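Local coordinates for TRAP-type C4-dicarboxylate:H+ symport system substrate-binding component DctP (Shewanella oneidensis, PDB 4MX6), which binds succinate and probably delivers C4-dicarboxylates to a proton-coupled TRAP transporter as its periplasmic solute-binding component, at residues Lys59-Gln64 with Leu270-Ala275; Val185-Phe190 with Pro197-Phe202. All blocks are in the same frame, centred on the assembly; numbering follows the deposited sequence. Where two conformers were deposited one is given.

Contact 1 of 2, residues Lys59-Gln64 with Leu270-Ala275; sequences KELVEQ and LDESIA
L61 turns CG beside its own backbone N (chi1 -66°) and then sends CD1 straight on (chi2 -176°). The branch leaves helix 50-65 and ends against helix 260-295. E272 starts the same way (chi1 -70°) and is extended beyond CG. Its stem therefore runs across the L61 side chain at about a right angle. CD1 is the only L61 atom that meets this stem. It lies 3.8 Å from E272 CB, and the same CD1 is also 3.8 Å from E272 OE1. S273 has two conformers. In one of them OG is 3.9 Å from L61 CD1 and bonds to A269 O one turn back, so this touch is less certain. No hydrogen bond joins the two segments; the L61 methyl does the touching. E272 OE1 reaches R65 at the end of helix 50-65, so a salt bridge links the two helices beside the leucine. E268 OE2 lies close to E272 OE2. Two such acids would tend to hold a proton more readily, and R65 probably offsets part of that.

This is helix-to-helix packing in a periplasmic binding protein fold. Helix 260-295 is consistent with the long helix that spans both domains in TRAP solute-binding proteins. L270 extends the seam, packing on M54 and F58 of helix 50-65.

On another face of that helix, K59 NZ makes a salt bridge to E63 OE2 (3.0 Å), one turn on, using the oxygen's syn lone pair. OE2 also bonds to V72 N, and K59 NZ to V72 O, which ties this face to strand 70-75.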
# COMPACT_ATOMS: atom_id res chain seq x y z
N LYS A 59 11.53 4.23 -15.45
CA LYS A 59 11.70 5.16 -16.56
C LYS A 59 13.16 5.24 -17.00
O LYS A 59 13.46 5.16 -18.19
CB LYS A 59 11.20 6.54 -16.16
CG LYS A 59 11.50 7.65 -17.15
CD LYS A 59 11.03 9.00 -16.62
CE LYS A 59 11.34 10.15 -17.57
NZ LYS A 59 10.65 9.98 -18.87
N GLU A 60 14.06 5.43 -16.05
CA GLU A 60 15.47 5.58 -16.35
C GLU A 60 16.03 4.34 -17.04
O GLU A 60 16.72 4.44 -18.06
CB GLU A 60 16.26 5.88 -15.07
CG GLU A 60 15.97 7.27 -14.52
CD GLU A 60 16.46 7.50 -13.11
OE1 GLU A 60 17.31 6.71 -12.66
OE2 GLU A 60 16.01 8.49 -12.47
N LEU A 61 15.69 3.17 -16.52
CA LEU A 61 16.23 1.93 -17.06
C LEU A 61 15.67 1.64 -18.45
O LEU A 61 16.40 1.19 -19.33
CB LEU A 61 15.99 0.75 -16.12
CG LEU A 61 16.73 0.82 -14.79
CD1 LEU A 61 16.45 -0.46 -14.04
CD2 LEU A 61 18.22 1.02 -14.99
N VAL A 62 14.37 1.88 -18.65
CA VAL A 62 13.80 1.61 -19.97
C VAL A 62 14.44 2.54 -21.00
O VAL A 62 14.80 2.11 -22.10
CB VAL A 62 12.26 1.78 -19.96
CG1 VAL A 62 11.70 1.81 -21.39
CG2 VAL A 62 11.61 0.65 -19.16
N GLU A 63 14.59 3.80 -20.65
CA GLU A 63 15.07 4.75 -21.64
C GLU A 63 16.56 4.54 -21.92
O GLU A 63 17.02 4.82 -23.02
CB GLU A 63 14.67 6.17 -21.23
CG GLU A 63 13.14 6.32 -21.38
CD GLU A 63 12.53 7.39 -20.51
OE1 GLU A 63 13.18 7.81 -19.54
OE2 GLU A 63 11.40 7.84 -20.83
N GLN A 64 17.31 4.03 -20.94
CA GLN A 64 18.70 3.64 -21.15
C GLN A 64 18.86 2.43 -22.05
O GLN A 64 19.75 2.39 -22.88
CB GLN A 64 19.36 3.30 -19.83
CG GLN A 64 19.61 4.50 -18.95
CD GLN A 64 19.81 4.10 -17.51
OE1 GLN A 64 20.34 3.03 -17.22
NE2 GLN A 64 19.39 4.96 -16.60
N LEU A 270 11.73 -3.54 -14.79
CA LEU A 270 10.76 -3.45 -13.71
C LEU A 270 11.25 -4.16 -12.45
O LEU A 270 11.16 -3.63 -11.36
CB LEU A 270 9.44 -4.05 -14.18
CG LEU A 270 8.25 -3.66 -13.33
CD1 LEU A 270 7.80 -2.25 -13.71
CD2 LEU A 270 7.15 -4.63 -13.57
N ASP A 271 11.77 -5.37 -12.61
CA ASP A 271 12.28 -6.13 -11.47
C ASP A 271 13.36 -5.33 -10.73
O ASP A 271 13.37 -5.26 -9.50
CB ASP A 271 12.90 -7.45 -11.92
CG ASP A 271 11.89 -8.44 -12.46
OD1 ASP A 271 10.67 -8.23 -12.30
OD2 ASP A 271 12.34 -9.45 -13.04
N GLU A 272 14.28 -4.73 -11.47
CA GLU A 272 15.36 -3.97 -10.86
C GLU A 272 14.83 -2.71 -10.16
O GLU A 272 15.32 -2.33 -9.09
CB GLU A 272 16.41 -3.62 -11.91
CG GLU A 272 17.19 -4.81 -12.36
CD GLU A 272 18.15 -4.47 -13.48
OE1 GLU A 272 18.79 -3.39 -13.40
OE2 GLU A 272 18.27 -5.27 -14.44
N SER A 273 13.83 -2.09 -10.75
CA SER A 273 13.23 -0.90 -10.17
C SER A 273 12.52 -1.24 -8.85
O SER A 273 12.57 -0.46 -7.90
CB SER A 273 12.25 -0.30 -11.17
OG SER A 273 12.93 0.08 -12.37
N ILE A 274 11.86 -2.39 -8.80
CA ILE A 274 11.20 -2.86 -7.59
C ILE A 274 12.25 -3.11 -6.50
O ILE A 274 12.05 -2.74 -5.34
CB ILE A 274 10.35 -4.11 -7.86
CG1 ILE A 274 9.11 -3.72 -8.65
CG2 ILE A 274 9.99 -4.81 -6.54
CD1 ILE A 274 8.26 -4.89 -9.14
N ALA A 275 13.38 -3.73 -6.85
CA ALA A 275 14.42 -3.95 -5.86
C ALA A 275 14.91 -2.62 -5.27
O ALA A 275 15.10 -2.50 -4.05
CB ALA A 275 15.59 -4.75 -6.46

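Contact 2 of 2, residues Val185-Phe190 with Pro197-Phe202; sequences VLAAQF and PVKKPF
The P197 ring lies over the A187 methyl and carbonyl oxygen. P197 CG sits 3.5 Å from A187 O and 3.8 Å from A187 CB. P197 CB is 3.7 Å from A187 CA. The proline thus covers backbone and methyl of A187 together, and the alanine adds little bulk between helix and strand. F190, one turn further on, meets the same proline with its stem: F190 CB lies 4.1 Å from P197 CB. Its CG stands beside the backbone N (chi1 -72°), and this takes the ring away from the proline to stack with F178.

The segments belong to a beta-alpha-beta crossover made of strand 177-180, helix 184-191 and strand 196-199. Helix segment 185-190 and strand segment 197-199 run nearly antiparallel (160°), their axes 8.1 Å apart at closest. The two strands are parallel neighbours, and V198 makes backbone hydrogen bonds with F178 and V180.

K199 completes the contact from the strand side. It places CG beside its backbone N (chi1 -63°) and is extended beyond it, which brings CE to 4.4 Å from A187 CB, a loose touch. NZ goes on to a salt bridge with D184 at the start of the helix. R179, a succinate-binding residue, bonds through NE to K200 O just past the strand. The K199 side chain is about 10 Å from the bound succinate.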
# COMPACT_ATOMS: atom_id res chain seq x y z
N VAL A 185 -12.04 -4.96 4.57
CA VAL A 185 -11.29 -5.45 5.72
C VAL A 185 -10.88 -4.27 6.60
O VAL A 185 -10.99 -4.34 7.83
CB VAL A 185 -10.04 -6.27 5.30
CG1 VAL A 185 -9.23 -6.65 6.53
CG2 VAL A 185 -10.44 -7.53 4.53
N LEU A 186 -10.40 -3.18 5.98
CA LEU A 186 -9.96 -2.03 6.77
C LEU A 186 -11.15 -1.35 7.45
O LEU A 186 -11.03 -0.87 8.58
CB LEU A 186 -9.14 -1.06 5.92
CG LEU A 186 -7.90 -1.73 5.31
CD1 LEU A 186 -7.15 -0.73 4.47
CD2 LEU A 186 -6.99 -2.32 6.39
N ALA A 187 -12.31 -1.32 6.80
CA ALA A 187 -13.51 -0.81 7.46
C ALA A 187 -13.81 -1.67 8.69
O ALA A 187 -14.11 -1.15 9.77
CB ALA A 187 -14.68 -0.79 6.51
N ALA A 188 -13.74 -2.99 8.53
CA ALA A 188 -14.03 -3.90 9.63
C ALA A 188 -13.03 -3.73 10.78
O ALA A 188 -13.41 -3.84 11.96
CB ALA A 188 -14.04 -5.33 9.13
N GLN A 189 -11.77 -3.45 10.46
CA GLN A 189 -10.76 -3.19 11.47
C GLN A 189 -11.22 -2.07 12.39
O GLN A 189 -11.13 -2.16 13.61
CB GLN A 189 -9.44 -2.81 10.76
CG GLN A 189 -8.34 -2.35 11.68
CD GLN A 189 -7.13 -1.94 10.89
OE1 GLN A 189 -6.26 -2.75 10.58
NE2 GLN A 189 -7.07 -0.67 10.52
N PHE A 190 -11.69 -0.96 11.82
CA PHE A 190 -12.15 0.15 12.65
C PHE A 190 -13.51 -0.13 13.30
O PHE A 190 -13.72 0.25 14.45
CB PHE A 190 -12.10 1.47 11.88
CG PHE A 190 -10.70 1.96 11.68
CD1 PHE A 190 -9.99 2.50 12.75
CD2 PHE A 190 -10.05 1.83 10.46
CE1 PHE A 190 -8.70 2.91 12.60
CE2 PHE A 190 -8.74 2.26 10.31
CZ PHE A 190 -8.08 2.80 11.37
N PRO A 197 -15.32 4.02 10.09
CA PRO A 197 -14.46 4.08 8.90
C PRO A 197 -15.14 4.80 7.75
O PRO A 197 -16.35 4.65 7.55
CB PRO A 197 -14.25 2.61 8.55
CG PRO A 197 -15.50 1.93 9.05
CD PRO A 197 -15.91 2.69 10.29
N VAL A 198 -14.34 5.53 6.99
CA VAL A 198 -14.81 6.31 5.84
C VAL A 198 -13.86 6.01 4.66
O VAL A 198 -12.67 6.31 4.74
CB VAL A 198 -14.80 7.83 6.17
CG1 VAL A 198 -15.36 8.63 5.01
CG2 VAL A 198 -15.58 8.14 7.46
N LYS A 199 -14.35 5.38 3.59
CA LYS A 199 -13.51 5.07 2.44
C LYS A 199 -13.35 6.33 1.59
O LYS A 199 -14.33 6.89 1.13
CB LYS A 199 -14.12 3.94 1.61
CG LYS A 199 -14.24 2.60 2.33
CD LYS A 199 -14.96 1.57 1.47
CE LYS A 199 -15.20 0.28 2.24
NZ LYS A 199 -15.88 -0.73 1.40
N LYS A 200 -12.11 6.75 1.38
CA LYS A 200 -11.82 7.94 0.57
C LYS A 200 -10.52 7.76 -0.19
O LYS A 200 -9.61 7.09 0.29
CB LYS A 200 -11.70 9.20 1.45
CG LYS A 200 -12.96 9.61 2.18
CD LYS A 200 -13.99 10.16 1.23
CE LYS A 200 -15.24 10.59 1.95
NZ LYS A 200 -16.20 11.28 1.05
N PRO A 201 -10.41 8.38 -1.37
CA PRO A 201 -9.15 8.30 -2.13
C PRO A 201 -8.00 9.02 -1.42
O PRO A 201 -8.21 10.01 -0.71
CB PRO A 201 -9.50 8.99 -3.45
CG PRO A 201 -10.65 9.82 -3.15
CD PRO A 201 -11.43 9.16 -2.08
N PHE A 202 -6.80 8.55 -1.68
CA PHE A 202 -5.61 9.04 -1.01
C PHE A 202 -5.44 10.54 -1.21
O PHE A 202 -5.00 11.23 -0.29
CB PHE A 202 -4.39 8.31 -1.53
CG PHE A 202 -3.11 8.64 -0.82
CD1 PHE A 202 -2.96 8.36 0.53
CD2 PHE A 202 -2.05 9.21 -1.50
CE1 PHE A 202 -1.77 8.62 1.17
CE2 PHE A 202 -0.85 9.46 -0.85
CZ PHE A 202 -0.72 9.18 0.49

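Contact 1 is a buried helix-helix seam, while contact 2 is a helix on a strand and only partly buried. They lie on opposite sides of the chain's centre, with nearest atoms about 18 Å apart, and share no helix or strand. Contact 1 joins elements far apart in sequence. Contact 2 is local, closing a short crossover within the stretch of chain between the two segments of contact 1. Neither has a hydrogen bond across it. In contact 1 a leucine methyl meets polar side chains, one bonded within its own helix and one salt-bridged to the end of the partner helix. In contact 2 a proline ring and alkyl groups meet, and one lysine reaches an acid at the helix start.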